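Long-range contacts in aminopeptidase N (Francisella tularensis subsp. tularensis, PDB 5DLL), which removes N-terminal amino acids from peptides as a zinc-dependent aminopeptidase of the M1 family, probably serving the turnover of intracellular peptides: residues A[217-222]-A[258-263]; A[173-178]-A[185-190]; A[239-244]-A[302-307]; A[229-234]-A[287-292]. All blocks are in the same frame, centred on the assembly; numbering follows the deposited sequence.

Interaction 1 (A[217-222]-A[258-263])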
# COMPACT_ATOMS: atom_id res chain seq x y z
N SER A 217 5.35 15.21 26.34
CA SER A 217 5.60 16.45 27.08
C SER A 217 4.34 16.90 27.85
O SER A 217 4.25 18.06 28.26
CB SER A 217 6.06 17.55 26.14
OG SER A 217 4.98 18.02 25.35
N GLN A 218 3.39 15.99 28.01
CA GLN A 218 2.24 16.14 28.91
C GLN A 218 1.12 17.05 28.39
O GLN A 218 0.25 17.44 29.15
CB GLN A 218 2.71 16.63 30.30
CG GLN A 218 2.04 15.91 31.46
CD GLN A 218 2.35 14.42 31.47
OE1 GLN A 218 3.34 13.98 30.89
NE2 GLN A 218 1.48 13.65 32.12
N ARG A 219 1.13 17.35 27.09
CA ARG A 219 0.10 18.21 26.51
C ARG A 219 -1.13 17.40 26.14
O ARG A 219 -1.03 16.26 25.71
CB ARG A 219 0.62 18.94 25.27
CG ARG A 219 -0.01 20.32 25.09
CD ARG A 219 0.04 20.81 23.65
NE ARG A 219 1.21 20.31 22.93
CZ ARG A 219 1.18 19.46 21.90
NH1 ARG A 219 0.03 18.98 21.43
NH2 ARG A 219 2.32 19.08 21.34
N LYS A 220 -2.30 18.01 26.32
CA LYS A 220 -3.58 17.37 26.05
C LYS A 220 -4.03 17.63 24.61
O LYS A 220 -4.28 18.77 24.22
CB LYS A 220 -4.63 17.91 27.02
CG LYS A 220 -5.95 17.16 27.01
CD LYS A 220 -6.98 17.81 27.93
CE LYS A 220 -7.33 19.22 27.47
NZ LYS A 220 -8.55 19.74 28.13
N VAL A 221 -4.13 16.55 23.83
CA VAL A 221 -4.49 16.61 22.42
C VAL A 221 -5.91 16.09 22.21
O VAL A 221 -6.20 14.93 22.52
CB VAL A 221 -3.51 15.79 21.55
CG1 VAL A 221 -3.96 15.75 20.10
CG2 VAL A 221 -2.10 16.35 21.66
N SER A 222 -6.79 16.93 21.68
CA SER A 222 -8.16 16.51 21.38
C SER A 222 -8.19 15.66 20.10
O SER A 222 -7.70 16.09 19.05
CB SER A 222 -9.08 17.72 21.25
OG SER A 222 -10.44 17.31 21.20
N ASP A 258 2.10 17.90 17.07
CA ASP A 258 2.47 19.32 17.15
C ASP A 258 1.30 20.32 17.36
O ASP A 258 1.55 21.51 17.56
CB ASP A 258 3.30 19.70 15.90
CG ASP A 258 2.70 19.20 14.59
OD1 ASP A 258 1.78 18.34 14.62
OD2 ASP A 258 3.15 19.65 13.52
N LEU A 259 0.06 19.83 17.33
CA LEU A 259 -1.12 20.68 17.52
C LEU A 259 -1.94 20.22 18.72
O LEU A 259 -1.72 19.14 19.25
CB LEU A 259 -2.01 20.64 16.28
CG LEU A 259 -1.35 20.97 14.94
CD1 LEU A 259 -2.23 20.51 13.79
CD2 LEU A 259 -1.06 22.47 14.83
N ASP A 260 -2.89 21.05 19.14
CA ASP A 260 -3.75 20.74 20.29
C ASP A 260 -4.97 19.91 19.91
O ASP A 260 -5.70 19.46 20.79
CB ASP A 260 -4.25 22.03 20.96
CG ASP A 260 -3.13 22.94 21.38
OD1 ASP A 260 -1.99 22.45 21.56
OD2 ASP A 260 -3.38 24.16 21.52
N THR A 261 -5.21 19.73 18.61
CA THR A 261 -6.32 18.90 18.14
C THR A 261 -5.95 18.14 16.86
O THR A 261 -5.14 18.59 16.07
CB THR A 261 -7.62 19.72 17.94
OG1 THR A 261 -8.58 18.96 17.19
CG2 THR A 261 -7.36 21.03 17.24
N PHE A 262 -6.55 16.96 16.70
CA PHE A 262 -6.28 16.09 15.56
C PHE A 262 -7.60 15.48 15.13
O PHE A 262 -8.27 14.82 15.93
CB PHE A 262 -5.30 14.99 15.94
CG PHE A 262 -5.07 13.97 14.87
CD1 PHE A 262 -4.13 14.19 13.87
CD2 PHE A 262 -5.79 12.78 14.86
CE1 PHE A 262 -3.91 13.25 12.87
CE2 PHE A 262 -5.58 11.83 13.87
CZ PHE A 262 -4.64 12.07 12.87
N MET A 263 -7.97 15.69 13.87
CA MET A 263 -9.29 15.33 13.38
C MET A 263 -9.20 14.30 12.27
O MET A 263 -8.23 14.28 11.51
CB MET A 263 -10.02 16.57 12.88
CG MET A 263 -10.38 17.57 13.97
SD MET A 263 -10.86 19.17 13.31
CE MET A 263 -9.27 19.86 12.87
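Arg-219 reaches across to the turn 258-260 just ahead of the strand pairing. A bend at its third torsion (chi3 -31°) swings the guanidinium toward Leu-259, while CD lies 3.3 Å from Asp-260 OD1. The two side chains cross at about a right angle, and NH1 stays 4.0 Å from that oxygen, which sits well out of the guanidinium plane. The charges therefore probably attract without a directed bond, and NH2 instead bonds to the carbonyl of Tyr-257. At Val-221 the contact is a loose one, CG2 lying against the carbonyl of Leu-259 and CG1 4.4 Å from Phe-262 CB. Ser-222 then supplies the bonds characteristic of a parallel bridge, here with Thr-261 as its partner. Its N donates to Asp-260 O (2.9 Å), tilted 32° from the carbonyl plane, and its O receives Phe-262 N (2.8 Å), with the nitrogen almost in line with the C=O bond. These are the adjoining strands of a beta-alpha-beta unit whose connection is helix 236-253. Chemically, the contact grades from loose electrostatics at the strand entrance to a pair of backbone bonds at Ser-222, which set the local register, while the arginine probably adds an attraction of little directionality.

Interaction 2 (A[173-178]-A[185-190])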
# COMPACT_ATOMS: atom_id res chain seq x y z
N LYS A 173 -8.88 25.39 16.49
CA LYS A 173 -9.94 26.39 16.44
C LYS A 173 -9.68 27.49 17.47
O LYS A 173 -9.96 27.32 18.66
CB LYS A 173 -11.28 25.71 16.71
CG LYS A 173 -12.50 26.61 16.58
CD LYS A 173 -13.69 26.05 17.34
CE LYS A 173 -14.24 24.79 16.68
NZ LYS A 173 -14.91 23.93 17.69
N ILE A 174 -9.15 28.62 17.02
CA ILE A 174 -8.79 29.73 17.91
C ILE A 174 -9.91 30.75 18.17
O ILE A 174 -9.79 31.58 19.06
CB ILE A 174 -7.53 30.48 17.42
CG1 ILE A 174 -7.80 31.21 16.09
CG2 ILE A 174 -6.37 29.52 17.28
CD1 ILE A 174 -6.69 32.17 15.70
N ASP A 175 -10.98 30.69 17.39
CA ASP A 175 -12.10 31.63 17.56
C ASP A 175 -13.37 31.06 16.93
O ASP A 175 -13.31 30.29 15.98
CB ASP A 175 -11.76 32.99 16.94
CG ASP A 175 -12.77 34.08 17.31
OD1 ASP A 175 -13.25 34.10 18.48
OD2 ASP A 175 -13.08 34.91 16.43
N SER A 176 -14.51 31.44 17.48
CA SER A 176 -15.78 30.83 17.12
C SER A 176 -16.95 31.69 17.59
O SER A 176 -16.80 32.52 18.48
CB SER A 176 -15.87 29.44 17.76
OG SER A 176 -17.08 28.79 17.42
N GLY A 177 -18.11 31.48 16.97
CA GLY A 177 -19.33 32.20 17.35
C GLY A 177 -20.33 32.33 16.23
O GLY A 177 -20.12 31.79 15.14
N ASP A 178 -21.40 33.07 16.49
CA ASP A 178 -22.47 33.28 15.52
C ASP A 178 -22.33 34.61 14.76
O ASP A 178 -21.45 35.42 15.05
CB ASP A 178 -23.84 33.24 16.22
CG ASP A 178 -24.17 31.87 16.79
OD1 ASP A 178 -23.35 30.93 16.64
OD2 ASP A 178 -25.25 31.74 17.39
N PHE A 185 -19.54 30.92 12.46
CA PHE A 185 -18.19 30.88 11.90
C PHE A 185 -17.22 30.16 12.82
O PHE A 185 -17.53 29.87 13.98
CB PHE A 185 -17.68 32.29 11.59
CG PHE A 185 -17.20 33.05 12.81
CD1 PHE A 185 -18.06 33.86 13.53
CD2 PHE A 185 -15.87 32.96 13.22
CE1 PHE A 185 -17.62 34.56 14.64
CE2 PHE A 185 -15.43 33.65 14.33
CZ PHE A 185 -16.30 34.46 15.04
N ALA A 186 -16.04 29.88 12.27
CA ALA A 186 -14.94 29.25 13.00
C ALA A 186 -13.62 29.65 12.36
O ALA A 186 -13.53 29.75 11.13
CB ALA A 186 -15.10 27.74 13.00
N VAL A 187 -12.60 29.89 13.18
CA VAL A 187 -11.28 30.24 12.68
C VAL A 187 -10.30 29.15 13.08
O VAL A 187 -10.20 28.80 14.26
CB VAL A 187 -10.81 31.61 13.23
CG1 VAL A 187 -9.54 32.06 12.52
CG2 VAL A 187 -11.91 32.65 13.06
N TRP A 188 -9.59 28.61 12.09
CA TRP A 188 -8.62 27.54 12.30
C TRP A 188 -7.23 28.02 11.94
O TRP A 188 -6.95 28.30 10.77
CB TRP A 188 -8.99 26.33 11.44
CG TRP A 188 -10.27 25.68 11.84
CD1 TRP A 188 -11.52 26.00 11.41
CD2 TRP A 188 -10.41 24.59 12.75
NE1 TRP A 188 -12.45 25.17 12.00
CE2 TRP A 188 -11.79 24.30 12.83
CE3 TRP A 188 -9.52 23.83 13.51
CZ2 TRP A 188 -12.29 23.28 13.63
CZ3 TRP A 188 -10.01 22.82 14.31
CH2 TRP A 188 -11.39 22.55 14.37
N LYS A 189 -6.36 28.11 12.94
CA LYS A 189 -4.97 28.51 12.72
C LYS A 189 -4.05 27.29 12.74
O LYS A 189 -4.18 26.43 13.61
CB LYS A 189 -4.52 29.51 13.79
CG LYS A 189 -3.08 29.98 13.64
CD LYS A 189 -2.85 31.30 14.36
CE LYS A 189 -1.37 31.59 14.54
NZ LYS A 189 -0.60 31.50 13.27
N ASP A 190 -3.15 27.22 11.77
CA ASP A 190 -2.12 26.18 11.71
C ASP A 190 -0.76 26.90 11.62
O ASP A 190 -0.38 27.36 10.54
CB ASP A 190 -2.35 25.27 10.49
CG ASP A 190 -1.34 24.12 10.41
OD1 ASP A 190 -0.31 24.15 11.10
OD2 ASP A 190 -1.59 23.18 9.63
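Lys-173 lies over Trp-188 at one of the two closely packed places of this antiparallel beta hairpin. Lys-173 CB stands 3.8 Å from the centroid of the Trp-188 six-membered ring and almost on the ring normal, a CH-pi contact, while Lys-173 CE lies farther along the ring, 3.9 Å from Trp-188 CZ2. With CG anti to the backbone N (chi1 -175°), the aliphatic chain passes obliquely over the indole before its amine leads off elsewhere. The second closely packed place is Phe-185. Its CG occupies the crowded position between backbone N and carbonyl carbon (chi1 78°), which folds the ring back over its partner strand: Gly-177 N lies above one face, and Asp-175 OD2 approaches the edge in plane, 3.4 Å from Phe-185 CE2. The ladder is carried by Val-187 N to Asp-175 O and, at the Phe-185 end, Phe-185 N to Gly-177 O, both 2.9 Å; the return bond from Gly-177 N is weak. A one-residue shift between Lys-173 and Asp-175 marks a beta bulge, whose extra residue, Ile-174, bonds through N to Val-187 O.

Other parts are looser. At the bulge end, Ile-174 CD1 merely rests 3.9 Å from Lys-189 CB. On the Trp-188 face, exposed Ser-176 pairs with Ala-186 through the backbone, its OG lying 3.6 Å from Phe-185 O without a bond. Strand 172-179 is the outer member here, for strand 183-191 pairs on with strand 150-160, where Thr-154 and Lys-156 touch Val-187. On the Trp-188 face lies strand 166-169, and Ile-167 O accepts the indole NE1.

Interaction 3 (A[239-244]-A[302-307])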
# COMPACT_ATOMS: atom_id res chain seq x y z
N MET A 239 -10.18 5.05 16.29
CA MET A 239 -9.73 5.91 17.39
C MET A 239 -8.57 5.25 18.12
O MET A 239 -7.59 5.90 18.47
CB MET A 239 -10.87 6.19 18.36
CG MET A 239 -10.49 7.09 19.53
SD MET A 239 -9.85 8.71 19.04
CE MET A 239 -11.38 9.62 18.85
N GLN A 240 -8.70 3.94 18.35
CA GLN A 240 -7.63 3.18 18.99
C GLN A 240 -6.36 3.16 18.13
O GLN A 240 -5.26 3.30 18.65
CB GLN A 240 -8.08 1.74 19.28
CG GLN A 240 -7.20 1.02 20.30
CD GLN A 240 -7.05 1.80 21.59
OE1 GLN A 240 -8.04 2.19 22.22
NE2 GLN A 240 -5.81 2.06 21.98
N ALA A 241 -6.53 3.00 16.81
CA ALA A 241 -5.41 3.05 15.87
C ALA A 241 -4.68 4.40 15.90
O ALA A 241 -3.47 4.45 15.67
CB ALA A 241 -5.88 2.74 14.46
N VAL A 242 -5.40 5.47 16.20
CA VAL A 242 -4.80 6.80 16.35
C VAL A 242 -3.92 6.86 17.60
O VAL A 242 -2.82 7.43 17.57
CB VAL A 242 -5.88 7.90 16.41
CG1 VAL A 242 -5.26 9.26 16.74
CG2 VAL A 242 -6.64 7.98 15.10
N LYS A 243 -4.39 6.27 18.69
CA LYS A 243 -3.63 6.23 19.94
C LYS A 243 -2.39 5.35 19.81
O LYS A 243 -1.31 5.72 20.29
CB LYS A 243 -4.51 5.73 21.08
CG LYS A 243 -5.67 6.65 21.41
CD LYS A 243 -6.55 6.03 22.49
CE LYS A 243 -7.63 7.01 22.94
NZ LYS A 243 -8.74 6.29 23.63
N ASP A 244 -2.54 4.20 19.17
CA ASP A 244 -1.42 3.29 18.89
C ASP A 244 -0.38 3.97 18.01
O ASP A 244 0.82 3.81 18.22
CB ASP A 244 -1.90 2.01 18.19
CG ASP A 244 -2.98 1.25 18.97
OD1 ASP A 244 -2.99 1.29 20.22
OD2 ASP A 244 -3.83 0.61 18.30
N LEU A 302 -5.52 -3.75 8.74
CA LEU A 302 -5.48 -2.78 7.64
C LEU A 302 -5.96 -1.40 8.09
O LEU A 302 -5.36 -0.39 7.71
CB LEU A 302 -6.30 -3.27 6.45
CG LEU A 302 -5.67 -4.44 5.69
CD1 LEU A 302 -6.70 -5.12 4.78
CD2 LEU A 302 -4.46 -3.98 4.89
N VAL A 303 -7.03 -1.36 8.87
CA VAL A 303 -7.53 -0.11 9.47
C VAL A 303 -6.44 0.57 10.28
O VAL A 303 -6.25 1.78 10.20
CB VAL A 303 -8.75 -0.36 10.39
CG1 VAL A 303 -9.05 0.86 11.26
CG2 VAL A 303 -9.98 -0.72 9.56
N GLN A 304 -5.72 -0.23 11.06
CA GLN A 304 -4.60 0.24 11.86
C GLN A 304 -3.50 0.82 10.97
O GLN A 304 -3.02 1.92 11.22
CB GLN A 304 -4.03 -0.92 12.69
CG GLN A 304 -3.05 -0.51 13.78
CD GLN A 304 -2.25 -1.68 14.32
OE1 GLN A 304 -1.67 -2.46 13.57
NE2 GLN A 304 -2.21 -1.79 15.64
N SER A 305 -3.11 0.06 9.95
CA SER A 305 -2.06 0.45 8.99
C SER A 305 -2.39 1.72 8.22
O SER A 305 -1.53 2.59 8.01
CB SER A 305 -1.85 -0.69 7.97
OG SER A 305 -0.98 -0.29 6.93
N VAL A 306 -3.65 1.81 7.79
CA VAL A 306 -4.16 2.96 7.06
C VAL A 306 -4.08 4.23 7.93
O VAL A 306 -3.49 5.23 7.52
CB VAL A 306 -5.62 2.70 6.61
CG1 VAL A 306 -6.32 3.99 6.20
CG2 VAL A 306 -5.65 1.68 5.48
N VAL A 307 -4.67 4.16 9.12
CA VAL A 307 -4.67 5.28 10.05
C VAL A 307 -3.22 5.63 10.41
O VAL A 307 -2.84 6.80 10.42
CB VAL A 307 -5.47 4.96 11.33
CG1 VAL A 307 -5.28 6.05 12.39
CG2 VAL A 307 -6.95 4.78 11.02
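Ala-241 presses its methyl group into helix 297-312 between Gln-304 and Val-307, and more of its surface is buried here than that of any other residue in the contact. CB lies 3.8 Å from Gln-304 CA and 3.9 Å from Val-307 CB, so the small side chain lets the backbones come close: the CA atoms of Ala-241 and Gln-304 are 5.0 Å apart where the two helical segments cross at -55°. Val-307 is the second element. Its CG1, anti to the backbone N (chi1 171°), meets Val-242 CG2 at 3.6 Å, the two valines crossing at about a right angle, while CG2 turns to the Ala-241 methyl. Val-242 continues onto Leu-223, Phe-262 and Ile-264, and in this way helix 236-253 is seated on the beta sheet.

Gln-304 completes the trio. Extended beyond CG, it runs past the alanine until NE2 stands 3.9 Å from Asp-244 OD2, too far for a hydrogen bond, with the amide and carboxylate planes nearly perpendicular. The amide oxygen is bonded to Asn-347 ND2, and the chain also touches Phe-342 and Leu-346 of helix 328-346. No hydrogen bond joins the two segments. Helix 297-312 carries the zinc ligand His-309 two residues beyond Val-307, and its placement against helix 236-253 thus rests here on the shape of apolar groups, with polarity kept to one margin.

Interaction 4 (A[229-234]-A[287-292])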
# COMPACT_ATOMS: atom_id res chain seq x y z
N LYS A 229 -24.18 9.77 11.04
CA LYS A 229 -24.83 9.05 12.13
C LYS A 229 -24.75 7.52 11.97
O LYS A 229 -24.48 6.81 12.93
CB LYS A 229 -26.30 9.50 12.25
CG LYS A 229 -27.15 8.75 13.27
CD LYS A 229 -26.59 8.84 14.68
CE LYS A 229 -27.54 8.22 15.68
NZ LYS A 229 -26.95 8.16 17.05
N GLN A 230 -24.98 7.04 10.75
CA GLN A 230 -25.06 5.60 10.48
C GLN A 230 -23.68 4.90 10.40
O GLN A 230 -23.59 3.69 10.61
CB GLN A 230 -25.88 5.32 9.21
CG GLN A 230 -25.36 5.98 7.93
CD GLN A 230 -25.92 7.37 7.68
OE1 GLN A 230 -26.33 8.07 8.61
NE2 GLN A 230 -25.93 7.78 6.41
N ASP A 231 -22.63 5.67 10.11
CA ASP A 231 -21.27 5.13 10.00
C ASP A 231 -20.45 5.20 11.30
O ASP A 231 -19.50 4.44 11.48
CB ASP A 231 -20.50 5.87 8.89
CG ASP A 231 -21.10 5.66 7.50
OD1 ASP A 231 -21.69 4.59 7.25
OD2 ASP A 231 -20.95 6.56 6.64
N ILE A 232 -20.81 6.12 12.20
CA ILE A 232 -19.95 6.46 13.35
C ILE A 232 -19.73 5.30 14.34
O ILE A 232 -18.64 5.19 14.92
CB ILE A 232 -20.47 7.74 14.07
CG1 ILE A 232 -19.38 8.36 14.96
CG2 ILE A 232 -21.72 7.44 14.90
CD1 ILE A 232 -18.15 8.83 14.22
N ASP A 233 -20.73 4.44 14.51
CA ASP A 233 -20.64 3.32 15.45
C ASP A 233 -19.54 2.31 15.09
O ASP A 233 -19.08 1.57 15.96
CB ASP A 233 -21.99 2.58 15.54
CG ASP A 233 -23.05 3.40 16.27
OD1 ASP A 233 -22.77 4.55 16.67
OD2 ASP A 233 -24.18 2.88 16.45
N LYS A 234 -19.12 2.28 13.83
CA LYS A 234 -18.07 1.38 13.38
C LYS A 234 -16.71 2.08 13.26
O LYS A 234 -15.79 1.56 12.63
CB LYS A 234 -18.46 0.74 12.04
CG LYS A 234 -19.79 -0.00 12.05
CD LYS A 234 -20.95 0.87 11.58
CE LYS A 234 -22.29 0.17 11.71
NZ LYS A 234 -22.81 0.11 13.11
N TYR A 287 -12.38 2.12 4.50
CA TYR A 287 -11.00 1.84 4.94
C TYR A 287 -10.77 2.02 6.44
O TYR A 287 -9.72 1.60 6.93
CB TYR A 287 -9.99 2.70 4.16
CG TYR A 287 -9.86 2.34 2.68
CD1 TYR A 287 -9.68 1.02 2.27
CD2 TYR A 287 -9.88 3.33 1.70
CE1 TYR A 287 -9.56 0.69 0.93
CE2 TYR A 287 -9.76 3.01 0.36
CZ TYR A 287 -9.60 1.69 -0.02
OH TYR A 287 -9.47 1.38 -1.36
N ILE A 288 -11.71 2.62 7.17
CA ILE A 288 -11.56 2.80 8.64
C ILE A 288 -12.67 2.19 9.51
O ILE A 288 -12.63 2.31 10.74
CB ILE A 288 -11.39 4.29 9.02
CG1 ILE A 288 -12.65 5.09 8.70
CG2 ILE A 288 -10.18 4.89 8.31
CD1 ILE A 288 -12.58 6.52 9.20
N MET A 289 -13.64 1.52 8.90
CA MET A 289 -14.77 0.96 9.64
C MET A 289 -14.51 -0.49 10.03
O MET A 289 -13.97 -1.26 9.24
CB MET A 289 -16.07 1.06 8.83
CG MET A 289 -16.70 2.45 8.84
SD MET A 289 -18.41 2.44 8.25
CE MET A 289 -18.25 1.51 6.72
N ALA A 290 -14.89 -0.85 11.25
CA ALA A 290 -14.79 -2.23 11.70
C ALA A 290 -15.70 -2.47 12.90
O ALA A 290 -15.63 -1.75 13.89
CB ALA A 290 -13.35 -2.56 12.06
N SER A 291 -16.55 -3.49 12.79
CA SER A 291 -17.34 -3.99 13.91
C SER A 291 -16.74 -5.32 14.33
O SER A 291 -16.10 -6.00 13.52
CB SER A 291 -18.80 -4.19 13.49
OG SER A 291 -19.26 -3.09 12.73
N ASN A 292 -16.94 -5.70 15.59
CA ASN A 292 -16.43 -6.97 16.12
C ASN A 292 -17.05 -8.18 15.41
O ASN A 292 -16.39 -9.20 15.19
CB ASN A 292 -16.66 -7.09 17.63
CG ASN A 292 -15.55 -6.44 18.44
OD1 ASN A 292 -14.92 -7.09 19.28
ND2 ASN A 292 -15.29 -5.17 18.18
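The carbonyl of Lys-234 accepts the backbone N-H of Ala-290 at 2.9 Å, in the carbonyl plane, and this bond joins two loops of the M1 peptidase catalytic fold, one leading into helix 236-253 and the other running on to helix 297-312. In the first, residues 229-232 have helical backbone angles without regular bonding, and Lys-234 N reaches back to Asp-231 O (3.2 Å), so that the chain turns just ahead of its helix. The second has no regular structure. Met-289 CA adds a C-H...O contact of 3.2 Å to the same Lys-234 O, which is therefore approached by two neighbouring residues at once.

Side chains pack around this junction. Met-289 lays CB and CG along Lys-234 CB, both at 4.0 Å. With CG beside the backbone N (chi1 -78°), a nearly extended chi2 (-165°) carries Met-289 SD to Asp-231, 4.0 Å from both O and OD1 of that residue, a loose and oblique contact. Lys-234 starts toward the partner loop but bends at chi2 (95°), so the aliphatic part does the touching while the amine leads away: its CG sits 3.2 Å from Ser-291 OG.

Taken together, interactions 1, 3 and 4 lie within or beside the catalytic domain, whereas interaction 2 belongs to the N-terminal domain. Interaction 1 meets interaction 2 where Met-263 CE packs on Trp-188 CZ3, and meets interaction 3 where Phe-262 CE2 lies 3.9 Å from Val-242 CG1. Interactions 3 and 4, with centres 13 Å apart, join through Val-303 CG2 and Tyr-287 O at 3.5 Å. The segments of interactions 1, 3 and 4 alternate along the chain. None touches the zinc, bound by His-309, His-313 and Glu-332: the side chains of Val-307, Phe-262 and Ile-288 lie about 12, 13 and 13 Å from it.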